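Local structure of penicillin-binding protein (Bacillus halodurans, 3TG9) at residues 19-24 with 309-314; 36-41 with 203-208; 94-99 with 157-162; 102-107 with 138-143; 273-278 with 287-292. The protein probably binds penicillin and related beta-lactams through an active-site serine, as do other members of the serine beta-lactamase and penicillin-binding protein family. One frame throughout, in Å; residues are numbered along the deposited sequence.

Contact 1 of 5, residues 19-24 with 309-314; sequences TALMKK and IVVVCA
L21 and V311 face each other as the central pair of an antiparallel register that also matches T19 with C313 and K23 with I309. Each of these three pairs closes two backbone bonds. L21 N donates a hydrogen bond to V311 O at 2.7 Å, and V311 N donates one to L21 O at 2.9 Å. The shorter bond of the K23 and I309 pair, K23 N to I309 O, is 2.8 Å long. A20 and M22, which sit in non-hydrogen-bonded pairs with V312 and V310, turn their backbone bonds outward to A32 and F30, while V310 and V312 bond A301 and H299. Strands 18-24 and 308-314 are the second and third strands of the large antiparallel sheet of the beta-lactamase fold, counted from edge strand 30-34. Carbonyls also take CA-H contacts, A20 CA lying 3.2 Å from V311 O. On the face of L21, V311 and I309, helix 234-245 packs; there L21 CG, anti to the backbone N (chi1 171°), carries CD2 to 4.1 Å from V311 CG2. M22, V310 and V312 meet helix 320-330 on the other face. T19 OG1 is bonded to S33 OG and E46 O, and K23 NZ reaches D27 O.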
# COMPACT_ATOMS: atom_id res chain seq x y z
N THR B 19 -6.49 -18.11 10.23
CA THR B 19 -6.39 -18.82 11.50
C THR B 19 -7.77 -19.00 12.13
O THR B 19 -8.50 -18.03 12.35
CB THR B 19 -5.50 -18.07 12.48
OG1 THR B 19 -4.15 -18.05 11.98
CG2 THR B 19 -5.53 -18.74 13.86
N ALA B 20 -8.14 -20.25 12.41
CA ALA B 20 -9.38 -20.55 13.12
C ALA B 20 -9.11 -20.98 14.56
O ALA B 20 -8.04 -21.52 14.86
CB ALA B 20 -10.17 -21.63 12.39
N LEU B 21 -10.07 -20.73 15.45
CA LEU B 21 -9.95 -21.11 16.85
C LEU B 21 -11.29 -21.63 17.38
O LEU B 21 -12.36 -21.15 17.00
CB LEU B 21 -9.46 -19.93 17.69
CG LEU B 21 -9.45 -20.03 19.22
CD1 LEU B 21 -8.49 -19.04 19.81
CD2 LEU B 21 -10.83 -19.80 19.80
N MET B 22 -11.23 -22.63 18.26
CA MET B 22 -12.42 -23.13 18.95
C MET B 22 -12.13 -23.44 20.41
O MET B 22 -11.16 -24.13 20.71
CB MET B 22 -12.96 -24.39 18.29
CG MET B 22 -13.62 -25.32 19.29
SD MET B 22 -13.91 -26.96 18.63
CE MET B 22 -15.52 -26.75 17.89
N LYS B 23 -12.96 -22.93 21.30
CA LYS B 23 -12.77 -23.20 22.72
C LYS B 23 -14.08 -23.66 23.36
O LYS B 23 -15.12 -23.02 23.20
CB LYS B 23 -12.22 -21.97 23.43
CG LYS B 23 -12.51 -21.95 24.91
CD LYS B 23 -11.45 -21.19 25.68
CE LYS B 23 -11.82 -21.07 27.14
NZ LYS B 23 -10.67 -21.35 28.02
N LYS B 24 -14.01 -24.77 24.09
CA LYS B 24 -15.18 -25.33 24.77
C LYS B 24 -15.13 -25.11 26.27
O LYS B 24 -14.43 -25.81 26.99
CB LYS B 24 -15.32 -26.83 24.46
CG LYS B 24 -15.29 -27.14 22.97
CD LYS B 24 -16.10 -28.39 22.62
CE LYS B 24 -15.27 -29.66 22.74
NZ LYS B 24 -16.00 -30.85 22.19
N ILE B 309 -16.58 -20.77 22.17
CA ILE B 309 -16.09 -19.61 21.43
C ILE B 309 -15.47 -20.11 20.14
O ILE B 309 -14.68 -21.05 20.15
CB ILE B 309 -15.02 -18.83 22.21
CG1 ILE B 309 -15.60 -18.22 23.49
CG2 ILE B 309 -14.42 -17.73 21.35
CD1 ILE B 309 -14.54 -17.59 24.39
N VAL B 310 -15.87 -19.51 19.03
CA VAL B 310 -15.26 -19.79 17.73
C VAL B 310 -14.74 -18.47 17.14
O VAL B 310 -15.34 -17.42 17.29
CB VAL B 310 -16.23 -20.49 16.75
CG1 VAL B 310 -15.56 -20.73 15.40
CG2 VAL B 310 -16.72 -21.80 17.34
N VAL B 311 -13.58 -18.54 16.51
CA VAL B 311 -13.00 -17.38 15.85
C VAL B 311 -12.46 -17.85 14.53
O VAL B 311 -11.64 -18.77 14.49
CB VAL B 311 -11.85 -16.76 16.67
CG1 VAL B 311 -11.32 -15.53 15.97
CG2 VAL B 311 -12.31 -16.42 18.08
N VAL B 312 -12.92 -17.26 13.44
CA VAL B 312 -12.34 -17.54 12.13
C VAL B 312 -11.81 -16.25 11.50
O VAL B 312 -12.59 -15.38 11.12
CB VAL B 312 -13.33 -18.25 11.19
CG1 VAL B 312 -12.66 -18.65 9.90
CG2 VAL B 312 -13.92 -19.49 11.88
N CYS B 313 -10.49 -16.13 11.42
CA CYS B 313 -9.85 -15.00 10.75
C CYS B 313 -9.29 -15.47 9.41
O CYS B 313 -8.70 -16.54 9.32
CB CYS B 313 -8.73 -14.43 11.61
SG CYS B 313 -9.25 -13.67 13.16
N ALA B 314 -9.48 -14.68 8.36
CA ALA B 314 -8.91 -15.03 7.06
C ALA B 314 -8.40 -13.80 6.31
O ALA B 314 -9.05 -12.75 6.32
CB ALA B 314 -9.91 -15.78 6.22

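Contact 2 of 5, residues 36-41 with 203-208; sequences FANRAE and LGYIDL
R39 and Y205 meet first through the phenol oxygen: R39 N donates to Y205 OH at 2.8 Å. A37 O accepts from L203 N at 3.0 Å, tying the start of the 36-41 loop, where A37 and N38 form a classic beta bulge, to the residues leading into strand 205-207. A water adds a link, 2.6 Å from Y205 OH; it donates to N38 OD1 and accepts from A40 N. The same N38 OD1 accepts from E41 N in an Asx motif, from above the amide plane, so the turn and the water share one acceptor. Outward from these bonds, the R39 chain runs extended from CG to NE along one face of the Y205 ring, the two side chains heading opposite ways. R39 CG makes a CH-pi contact, 3.7 Å from the ring centroid; NE sits over the ring, 3.4 Å from Y205 CG, and the guanidinium end stacks over CB, its plane 24° from the ring's. W213 adds a cation-pi contact to R39 and meets the Y205 ring edge-to-face. Beyond the ring, D207 approaches the guanidinium edge in a long salt bridge, OD2 to NH2 3.8 Å. N38 runs alongside L203, its ND2 3.9 Å from L203 CD2.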
# COMPACT_ATOMS: atom_id res chain seq x y z
N PHE B 36 -0.82 -18.48 3.52
CA PHE B 36 0.21 -17.48 3.77
C PHE B 36 -0.32 -16.12 4.23
O PHE B 36 -1.22 -15.53 3.60
CB PHE B 36 1.09 -17.29 2.53
CG PHE B 36 1.97 -18.46 2.25
CD1 PHE B 36 3.11 -18.67 2.98
CD2 PHE B 36 1.62 -19.38 1.28
CE1 PHE B 36 3.91 -19.77 2.73
CE2 PHE B 36 2.42 -20.48 1.03
CZ PHE B 36 3.57 -20.67 1.75
N ALA B 37 0.26 -15.65 5.33
CA ALA B 37 0.13 -14.25 5.74
C ALA B 37 0.73 -13.34 4.67
O ALA B 37 0.16 -12.30 4.33
CB ALA B 37 0.82 -14.04 7.08
N ASN B 38 1.89 -13.72 4.14
CA ASN B 38 2.51 -13.01 3.02
C ASN B 38 2.88 -14.02 1.95
O ASN B 38 3.82 -14.79 2.12
CB ASN B 38 3.75 -12.24 3.50
CG ASN B 38 4.30 -11.27 2.44
OD1 ASN B 38 4.45 -11.63 1.27
ND2 ASN B 38 4.58 -10.05 2.85
N ARG B 39 2.14 -14.03 0.85
CA ARG B 39 2.40 -14.97 -0.22
C ARG B 39 3.80 -14.78 -0.82
O ARG B 39 4.64 -15.68 -0.78
CB ARG B 39 1.33 -14.85 -1.30
CG ARG B 39 -0.09 -15.05 -0.78
CD ARG B 39 -1.10 -15.11 -1.90
NE ARG B 39 -2.47 -15.15 -1.38
CZ ARG B 39 -3.55 -15.34 -2.13
NH1 ARG B 39 -3.42 -15.53 -3.43
NH2 ARG B 39 -4.75 -15.35 -1.58
N ALA B 40 4.06 -13.59 -1.36
CA ALA B 40 5.37 -13.28 -1.93
C ALA B 40 6.52 -13.78 -1.04
O ALA B 40 7.33 -14.59 -1.48
CB ALA B 40 5.50 -11.77 -2.18
N GLU B 41 6.58 -13.30 0.20
CA GLU B 41 7.65 -13.66 1.12
C GLU B 41 7.48 -15.03 1.76
O GLU B 41 8.27 -15.41 2.62
CB GLU B 41 7.78 -12.60 2.21
CG GLU B 41 7.98 -11.20 1.67
CD GLU B 41 9.33 -11.05 0.99
OE1 GLU B 41 10.30 -11.64 1.50
OE2 GLU B 41 9.40 -10.35 -0.06
N LEU B 203 -1.22 -9.78 5.16
CA LEU B 203 -1.69 -8.93 4.08
C LEU B 203 -3.00 -9.51 3.56
O LEU B 203 -3.21 -10.73 3.63
CB LEU B 203 -0.65 -8.83 2.94
CG LEU B 203 0.52 -7.85 3.15
CD1 LEU B 203 1.24 -8.15 4.44
CD2 LEU B 203 1.51 -7.86 1.99
N GLY B 204 -3.87 -8.64 3.05
CA GLY B 204 -5.17 -9.06 2.56
C GLY B 204 -5.15 -9.25 1.07
O GLY B 204 -4.81 -8.33 0.33
N TYR B 205 -5.48 -10.46 0.61
CA TYR B 205 -5.37 -10.76 -0.80
C TYR B 205 -6.72 -10.77 -1.52
O TYR B 205 -7.71 -11.35 -1.04
CB TYR B 205 -4.60 -12.07 -1.01
CG TYR B 205 -3.16 -11.95 -0.57
CD1 TYR B 205 -2.17 -11.53 -1.45
CD2 TYR B 205 -2.79 -12.22 0.75
CE1 TYR B 205 -0.85 -11.39 -1.05
CE2 TYR B 205 -1.47 -12.08 1.16
CZ TYR B 205 -0.51 -11.67 0.26
OH TYR B 205 0.80 -11.53 0.66
N ILE B 206 -6.73 -10.08 -2.66
CA ILE B 206 -7.90 -9.98 -3.52
C ILE B 206 -7.64 -10.78 -4.78
O ILE B 206 -6.65 -10.56 -5.48
CB ILE B 206 -8.15 -8.52 -3.96
CG1 ILE B 206 -8.23 -7.57 -2.76
CG2 ILE B 206 -9.41 -8.45 -4.80
CD1 ILE B 206 -8.35 -6.10 -3.16
N ASP B 207 -8.54 -11.71 -5.08
CA ASP B 207 -8.43 -12.51 -6.29
C ASP B 207 -9.36 -11.96 -7.36
O ASP B 207 -10.53 -11.70 -7.09
CB ASP B 207 -8.68 -13.98 -5.98
CG ASP B 207 -7.53 -14.61 -5.24
OD1 ASP B 207 -6.44 -14.75 -5.84
OD2 ASP B 207 -7.68 -14.95 -4.04
N LEU B 208 -8.82 -11.76 -8.56
CA LEU B 208 -9.50 -10.93 -9.54
C LEU B 208 -10.11 -11.70 -10.70
O LEU B 208 -9.67 -12.81 -11.03
CB LEU B 208 -8.53 -9.87 -10.08
CG LEU B 208 -8.15 -8.82 -9.04
CD1 LEU B 208 -6.90 -8.06 -9.45
CD2 LEU B 208 -9.33 -7.87 -8.81
O HOH W 1 2.65 -10.83 -0.98

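Contact 3 of 5, residues 94-99 with 157-162; sequences HHLLTH and FILLGL
L160, on helix 155-168, points at L96. Its CB leads to CG, which presses on L96 CB at 3.6 Å as the two leucines overlap alongside, running opposite ways. CG then forks: CD2 stays with L96, 3.9 Å from its CD1, whereas CD1 turns to L97 CD2 at 3.8 Å and also sits over the centre of the F157 ring. This is the packing of helix 93-98 against helix 155-168 within the helical part of the beta-lactamase fold, their short segments crossing at -132° with axes 9.2 Å apart. Helix 93-98 ends in a Schellman motif in which H99 has positive phi. The H99 imidazole lies beside F157, planes 27° apart but slid so that the rings barely overlap; H99 CE1 lies 3.6 Å from F157 CE1. F157 CE1 also nears L96 O, at 3.3 Å. F157 further touches K58 of a probable SxxK motif, and H99 meets the ring of Y152, probably the tyrosine of a YxN motif.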
# COMPACT_ATOMS: atom_id res chain seq x y z
N HIS B 94 -28.81 5.14 20.78
CA HIS B 94 -29.45 3.84 20.64
C HIS B 94 -29.86 3.53 19.19
O HIS B 94 -29.81 2.38 18.76
CB HIS B 94 -30.65 3.75 21.60
CG HIS B 94 -31.58 2.62 21.29
ND1 HIS B 94 -31.51 1.39 21.91
CD2 HIS B 94 -32.61 2.53 20.41
CE1 HIS B 94 -32.45 0.60 21.43
NE2 HIS B 94 -33.13 1.27 20.51
N HIS B 95 -30.26 4.55 18.44
CA HIS B 95 -30.59 4.35 17.03
C HIS B 95 -29.36 3.88 16.26
O HIS B 95 -29.43 2.96 15.44
CB HIS B 95 -31.12 5.63 16.40
CG HIS B 95 -32.47 6.04 16.90
ND1 HIS B 95 -32.82 7.36 17.13
CD2 HIS B 95 -33.56 5.31 17.23
CE1 HIS B 95 -34.06 7.41 17.58
NE2 HIS B 95 -34.53 6.18 17.65
N LEU B 96 -28.23 4.52 16.52
CA LEU B 96 -26.98 4.19 15.86
C LEU B 96 -26.52 2.78 16.20
O LEU B 96 -26.11 2.02 15.32
CB LEU B 96 -25.91 5.22 16.23
CG LEU B 96 -26.29 6.66 15.87
CD1 LEU B 96 -25.47 7.68 16.64
CD2 LEU B 96 -26.16 6.89 14.38
N LEU B 97 -26.63 2.42 17.48
CA LEU B 97 -26.16 1.13 17.99
C LEU B 97 -26.90 -0.06 17.41
O LEU B 97 -26.37 -1.18 17.36
CB LEU B 97 -26.29 1.08 19.52
CG LEU B 97 -25.27 1.86 20.35
CD1 LEU B 97 -25.80 2.08 21.76
CD2 LEU B 97 -23.95 1.12 20.37
N THR B 98 -28.14 0.17 16.99
CA THR B 98 -28.99 -0.90 16.49
C THR B 98 -29.29 -0.76 15.00
O THR B 98 -30.05 -1.54 14.45
CB THR B 98 -30.32 -0.96 17.26
OG1 THR B 98 -30.98 0.31 17.17
CG2 THR B 98 -30.09 -1.30 18.73
N HIS B 99 -28.68 0.24 14.36
CA HIS B 99 -28.87 0.43 12.93
C HIS B 99 -30.30 0.82 12.60
O HIS B 99 -30.87 0.34 11.62
CB HIS B 99 -28.52 -0.83 12.15
CG HIS B 99 -27.08 -1.22 12.22
ND1 HIS B 99 -26.08 -0.52 11.58
CD2 HIS B 99 -26.47 -2.25 12.86
CE1 HIS B 99 -24.92 -1.09 11.82
NE2 HIS B 99 -25.13 -2.15 12.59
N PHE B 157 -21.89 3.87 12.49
CA PHE B 157 -20.87 3.49 13.46
C PHE B 157 -19.66 4.42 13.43
O PHE B 157 -18.91 4.49 14.41
CB PHE B 157 -20.49 2.01 13.36
CG PHE B 157 -21.31 1.13 14.25
CD1 PHE B 157 -22.67 0.97 14.02
CD2 PHE B 157 -20.75 0.51 15.35
CE1 PHE B 157 -23.45 0.18 14.86
CE2 PHE B 157 -21.52 -0.28 16.20
CZ PHE B 157 -22.87 -0.45 15.95
N ILE B 158 -19.48 5.13 12.32
CA ILE B 158 -18.54 6.25 12.30
C ILE B 158 -19.02 7.31 13.29
O ILE B 158 -18.25 7.80 14.12
CB ILE B 158 -18.43 6.91 10.91
CG1 ILE B 158 -17.78 5.95 9.91
CG2 ILE B 158 -17.62 8.20 11.01
CD1 ILE B 158 -16.34 5.62 10.24
N LEU B 159 -20.30 7.67 13.19
CA LEU B 159 -20.89 8.67 14.09
C LEU B 159 -20.71 8.29 15.56
O LEU B 159 -20.39 9.14 16.39
CB LEU B 159 -22.37 8.90 13.76
CG LEU B 159 -22.64 9.52 12.38
CD1 LEU B 159 -24.12 9.51 12.03
CD2 LEU B 159 -22.07 10.93 12.29
N LEU B 160 -20.92 7.01 15.88
CA LEU B 160 -20.67 6.54 17.24
C LEU B 160 -19.20 6.74 17.63
O LEU B 160 -18.89 7.12 18.76
CB LEU B 160 -21.09 5.07 17.38
CG LEU B 160 -22.59 4.74 17.49
CD1 LEU B 160 -22.82 3.24 17.47
CD2 LEU B 160 -23.23 5.35 18.74
N GLY B 161 -18.29 6.48 16.70
CA GLY B 161 -16.87 6.69 16.96
C GLY B 161 -16.56 8.14 17.30
O GLY B 161 -15.78 8.43 18.21
N LEU B 162 -17.19 9.04 16.56
CA LEU B 162 -17.05 10.47 16.81
C LEU B 162 -17.61 10.86 18.18
O LEU B 162 -17.12 11.78 18.82
CB LEU B 162 -17.71 11.27 15.69
CG LEU B 162 -16.90 11.18 14.39
CD1 LEU B 162 -17.62 11.82 13.21
CD2 LEU B 162 -15.53 11.80 14.60

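Contact 4 of 5, residues 102-107 with 138-143; sequences GVPDYF and QHAPMK
P104 fits against A140 and M142 with its pyrrolidine ring, the tight part of the contact. P104 CB meets A140 CB at 3.5 Å, and P104 CG lies 3.3 Å from A140 O. M142 comes in beside the G102-V103 backbone, its CG 3.1 Å from G102 O. M142 SD runs beside V103, 4.2 Å from its CG1. Next to this hydrophobic packing is one strong backbone bond, K143 N to G102 O at 2.6 Å. The K143 flank is the looser, solvent-facing one: its CB and CG lie alongside G102 O, but the bent chain then leads away, and P141 also turns outward. Both segments are loops of the long connection between helices 93-98 and 155-168. D105 OD1 accepts from F107 N in an Asx turn and also from A155 N at the start of helix 155-168, while V103 packs on L159 of that helix and Y106 bonds D227.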
# COMPACT_ATOMS: atom_id res chain seq x y z
N GLY B 102 -31.57 5.78 10.58
CA GLY B 102 -32.00 6.38 9.33
C GLY B 102 -31.00 7.29 8.64
O GLY B 102 -31.27 7.80 7.56
N VAL B 103 -29.84 7.51 9.26
CA VAL B 103 -28.81 8.37 8.65
C VAL B 103 -28.39 7.85 7.27
O VAL B 103 -28.52 6.66 6.99
CB VAL B 103 -27.55 8.49 9.54
CG1 VAL B 103 -27.90 9.13 10.87
CG2 VAL B 103 -26.89 7.13 9.76
N PRO B 104 -27.90 8.76 6.41
CA PRO B 104 -27.35 8.31 5.13
C PRO B 104 -26.02 7.59 5.38
O PRO B 104 -25.33 7.91 6.35
CB PRO B 104 -27.10 9.61 4.37
CG PRO B 104 -26.88 10.63 5.44
CD PRO B 104 -27.72 10.21 6.62
N ASP B 105 -25.69 6.64 4.52
CA ASP B 105 -24.47 5.84 4.66
C ASP B 105 -23.51 6.27 3.56
O ASP B 105 -23.94 6.80 2.54
CB ASP B 105 -24.84 4.37 4.49
CG ASP B 105 -23.83 3.42 5.12
OD1 ASP B 105 -22.68 3.85 5.38
OD2 ASP B 105 -24.21 2.25 5.34
N TYR B 106 -22.21 6.05 3.75
CA TYR B 106 -21.28 6.27 2.65
C TYR B 106 -21.09 4.97 1.87
O TYR B 106 -20.52 4.97 0.78
CB TYR B 106 -19.94 6.82 3.16
CG TYR B 106 -19.09 5.83 3.95
CD1 TYR B 106 -18.05 5.15 3.35
CD2 TYR B 106 -19.34 5.61 5.30
CE1 TYR B 106 -17.26 4.25 4.07
CE2 TYR B 106 -18.56 4.72 6.02
CZ TYR B 106 -17.53 4.04 5.40
OH TYR B 106 -16.76 3.15 6.12
N PHE B 107 -21.60 3.88 2.42
CA PHE B 107 -21.49 2.56 1.81
C PHE B 107 -22.68 1.70 2.24
O PHE B 107 -22.62 0.97 3.24
CB PHE B 107 -20.16 1.88 2.20
CG PHE B 107 -19.89 0.59 1.46
CD1 PHE B 107 -19.76 0.58 0.08
CD2 PHE B 107 -19.75 -0.61 2.14
CE1 PHE B 107 -19.51 -0.60 -0.60
CE2 PHE B 107 -19.50 -1.79 1.46
CZ PHE B 107 -19.38 -1.78 0.09
N GLN B 138 -22.39 13.18 5.33
CA GLN B 138 -23.04 14.10 6.27
C GLN B 138 -24.04 15.04 5.60
O GLN B 138 -24.95 15.52 6.26
CB GLN B 138 -22.00 14.92 7.05
CG GLN B 138 -21.46 16.12 6.29
CD GLN B 138 -20.34 16.82 7.04
OE1 GLN B 138 -19.25 17.02 6.49
NE2 GLN B 138 -20.59 17.18 8.29
N HIS B 139 -23.87 15.29 4.31
CA HIS B 139 -24.74 16.22 3.59
C HIS B 139 -25.87 15.51 2.84
O HIS B 139 -26.70 16.16 2.20
CB HIS B 139 -23.94 17.05 2.59
CG HIS B 139 -22.92 17.94 3.23
ND1 HIS B 139 -23.24 18.87 4.20
CD2 HIS B 139 -21.58 18.04 3.03
CE1 HIS B 139 -22.14 19.50 4.57
NE2 HIS B 139 -21.12 19.02 3.88
N ALA B 140 -25.89 14.19 2.91
CA ALA B 140 -26.92 13.43 2.23
C ALA B 140 -28.19 13.36 3.09
O ALA B 140 -28.12 13.47 4.32
CB ALA B 140 -26.42 12.03 1.88
N PRO B 141 -29.35 13.19 2.44
CA PRO B 141 -30.65 13.16 3.12
C PRO B 141 -30.84 11.91 3.97
O PRO B 141 -30.41 10.82 3.60
CB PRO B 141 -31.64 13.12 1.95
CG PRO B 141 -30.84 12.55 0.82
CD PRO B 141 -29.52 13.23 0.98
N MET B 142 -31.50 12.08 5.11
CA MET B 142 -31.82 10.93 5.94
C MET B 142 -32.63 9.95 5.11
O MET B 142 -33.35 10.35 4.20
CB MET B 142 -32.60 11.37 7.18
CG MET B 142 -32.16 10.66 8.45
SD MET B 142 -30.93 11.60 9.39
CE MET B 142 -29.90 12.27 8.10
N LYS B 143 -32.50 8.66 5.40
CA LYS B 143 -33.17 7.64 4.61
C LYS B 143 -34.56 7.37 5.15
O LYS B 143 -35.46 6.94 4.43
CB LYS B 143 -32.33 6.36 4.58
CG LYS B 143 -30.88 6.58 4.19
CD LYS B 143 -30.74 7.05 2.74
CE LYS B 143 -31.21 5.97 1.76
NZ LYS B 143 -31.10 6.40 0.33

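Contact 5 of 5, residues 273-278 with 287-292; sequences YGVWIK and YHVMGY
W276 lays its CB over one face of the H288 imidazole, a CH-pi contact 3.6 Å from the ring centroid and 20° off its normal. The indole itself is slid aside, its five-membered ring nearly parallel to the imidazole but barely overlapping it. At the indole edge, in plane, lie H288 O and a water that accepts from W276 NE1 at 3.3 Å. This is the beta hairpin of strands 276-279 and 284-293 in the large antiparallel sheet. W276 and H288 form a hydrogen-bonded pair of it, W276 N to H288 O and H288 N to W276 O, both 2.9 Å. M290 reaches the indole obliquely in a Met-aromatic contact; with CG between the backbone N and the carbonyl carbon (chi1 70°) and a chain bent twice more, it brings CE to 3.3 Å from W276 CD1. W276 also meets Y271 edge-to-face and touches the probable active-site residues. K278 passes near the imidazole, its NZ going to D269 in a salt bridge. V275, just before the strand, packs on V289. I277 and Y287, a non-hydrogen-bonded pair, share the opposite face of the sheet. There I277 CG1 meets the Y287 ring edge at CD1, 3.8 Å away.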
# COMPACT_ATOMS: atom_id res chain seq x y z
N TYR B 273 -26.63 -4.38 20.69
CA TYR B 273 -25.79 -3.21 20.51
C TYR B 273 -24.48 -3.62 19.85
O TYR B 273 -23.55 -4.08 20.53
CB TYR B 273 -25.51 -2.54 21.85
CG TYR B 273 -26.65 -1.71 22.40
CD1 TYR B 273 -27.70 -1.29 21.58
CD2 TYR B 273 -26.66 -1.32 23.73
CE1 TYR B 273 -28.73 -0.51 22.09
CE2 TYR B 273 -27.68 -0.55 24.25
CZ TYR B 273 -28.71 -0.14 23.42
OH TYR B 273 -29.73 0.63 23.94
N GLY B 274 -24.40 -3.49 18.53
CA GLY B 274 -23.17 -3.76 17.81
C GLY B 274 -22.81 -5.23 17.73
O GLY B 274 -21.65 -5.58 17.50
N VAL B 275 -23.80 -6.10 17.92
CA VAL B 275 -23.57 -7.53 17.87
C VAL B 275 -24.80 -8.21 17.24
O VAL B 275 -25.91 -7.69 17.36
CB VAL B 275 -23.27 -8.08 19.30
CG1 VAL B 275 -24.49 -7.91 20.19
CG2 VAL B 275 -22.82 -9.54 19.25
N TRP B 276 -24.59 -9.34 16.56
CA TRP B 276 -25.70 -10.13 16.01
C TRP B 276 -26.14 -11.19 17.02
O TRP B 276 -25.33 -11.72 17.78
CB TRP B 276 -25.30 -10.83 14.71
CG TRP B 276 -25.10 -9.91 13.54
CD1 TRP B 276 -23.92 -9.43 13.06
CD2 TRP B 276 -26.12 -9.36 12.71
NE1 TRP B 276 -24.14 -8.63 11.97
CE2 TRP B 276 -25.49 -8.56 11.73
CE3 TRP B 276 -27.52 -9.47 12.69
CZ2 TRP B 276 -26.20 -7.87 10.75
CZ3 TRP B 276 -28.22 -8.78 11.71
CH2 TRP B 276 -27.56 -8.00 10.76
N ILE B 277 -27.43 -11.51 17.01
CA ILE B 277 -27.98 -12.52 17.91
C ILE B 277 -28.77 -13.58 17.16
O ILE B 277 -29.63 -13.27 16.34
CB ILE B 277 -28.88 -11.88 18.98
CG1 ILE B 277 -28.09 -10.85 19.78
CG2 ILE B 277 -29.47 -12.96 19.91
CD1 ILE B 277 -28.95 -10.00 20.68
N LYS B 278 -28.46 -14.84 17.44
CA LYS B 278 -29.20 -15.94 16.84
C LYS B 278 -30.13 -16.50 17.89
O LYS B 278 -29.68 -17.00 18.92
CB LYS B 278 -28.25 -17.02 16.33
CG LYS B 278 -28.92 -18.06 15.46
CD LYS B 278 -29.20 -17.51 14.06
CE LYS B 278 -27.91 -16.98 13.44
NZ LYS B 278 -28.03 -16.86 11.96
N TYR B 287 -24.19 -15.40 20.11
CA TYR B 287 -23.91 -14.01 19.81
C TYR B 287 -22.75 -14.04 18.82
O TYR B 287 -21.80 -14.80 19.01
CB TYR B 287 -23.50 -13.27 21.08
CG TYR B 287 -24.52 -13.39 22.19
CD1 TYR B 287 -25.65 -12.58 22.20
CD2 TYR B 287 -24.35 -14.30 23.22
CE1 TYR B 287 -26.57 -12.67 23.22
CE2 TYR B 287 -25.28 -14.41 24.24
CZ TYR B 287 -26.39 -13.59 24.23
OH TYR B 287 -27.32 -13.69 25.25
N HIS B 288 -22.84 -13.27 17.76
CA HIS B 288 -21.77 -13.34 16.77
C HIS B 288 -21.52 -12.05 16.02
O HIS B 288 -22.40 -11.19 15.90
CB HIS B 288 -22.02 -14.50 15.79
CG HIS B 288 -23.19 -14.31 14.88
ND1 HIS B 288 -24.49 -14.34 15.32
CD2 HIS B 288 -23.25 -14.12 13.54
CE1 HIS B 288 -25.31 -14.16 14.29
NE2 HIS B 288 -24.58 -14.02 13.20
N VAL B 289 -20.30 -11.90 15.54
CA VAL B 289 -19.95 -10.80 14.65
C VAL B 289 -19.32 -11.37 13.41
O VAL B 289 -18.88 -12.52 13.39
CB VAL B 289 -18.99 -9.79 15.30
CG1 VAL B 289 -19.68 -9.04 16.42
CG2 VAL B 289 -17.73 -10.49 15.80
N MET B 290 -19.27 -10.56 12.36
CA MET B 290 -18.65 -10.96 11.12
C MET B 290 -18.18 -9.71 10.42
O MET B 290 -18.55 -8.60 10.80
CB MET B 290 -19.66 -11.66 10.24
CG MET B 290 -20.68 -10.68 9.71
SD MET B 290 -22.31 -11.36 9.65
CE MET B 290 -22.54 -11.85 11.35
N GLY B 291 -17.39 -9.88 9.37
CA GLY B 291 -16.94 -8.76 8.58
C GLY B 291 -16.46 -9.26 7.25
O GLY B 291 -15.87 -10.34 7.17
N TYR B 292 -16.74 -8.49 6.20
CA TYR B 292 -16.22 -8.76 4.87
C TYR B 292 -15.67 -7.48 4.24
O TYR B 292 -16.37 -6.47 4.14
CB TYR B 292 -17.30 -9.36 3.97
CG TYR B 292 -17.65 -10.78 4.33
CD1 TYR B 292 -18.45 -11.08 5.43
CD2 TYR B 292 -17.16 -11.84 3.56
CE1 TYR B 292 -18.77 -12.41 5.76
CE2 TYR B 292 -17.47 -13.15 3.88
CZ TYR B 292 -18.27 -13.43 4.97
OH TYR B 292 -18.55 -14.75 5.26
O HOH W 2 -21.58 -6.98 10.83

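Overall arrangement
Contacts 1 and 5 belong to the same antiparallel sheet, their centres 15 Å apart, with strand 296-303 between strands 308-314 and 284-293. Contacts 3 and 4 lie on the helical side and touch, I158 CG1 being 4.2 Å from Y106 CE2. Contact 3 also meets contact 5, since H94 ND1 probably bonds Y273 OH at 2.8 Å. H99 of contact 3 and W276 of contact 5 both touch residues among the probable SxxK motif (S55, K58) and Y152, so this junction of sheet and helices borders the likely catalytic pocket. Contact 2 comes within about 7 Å of contact 1 between nearest atoms but is remote from contacts 3 and 4, with centres about 32 and 34 Å away; its A40 and E41 pack on the second subunit.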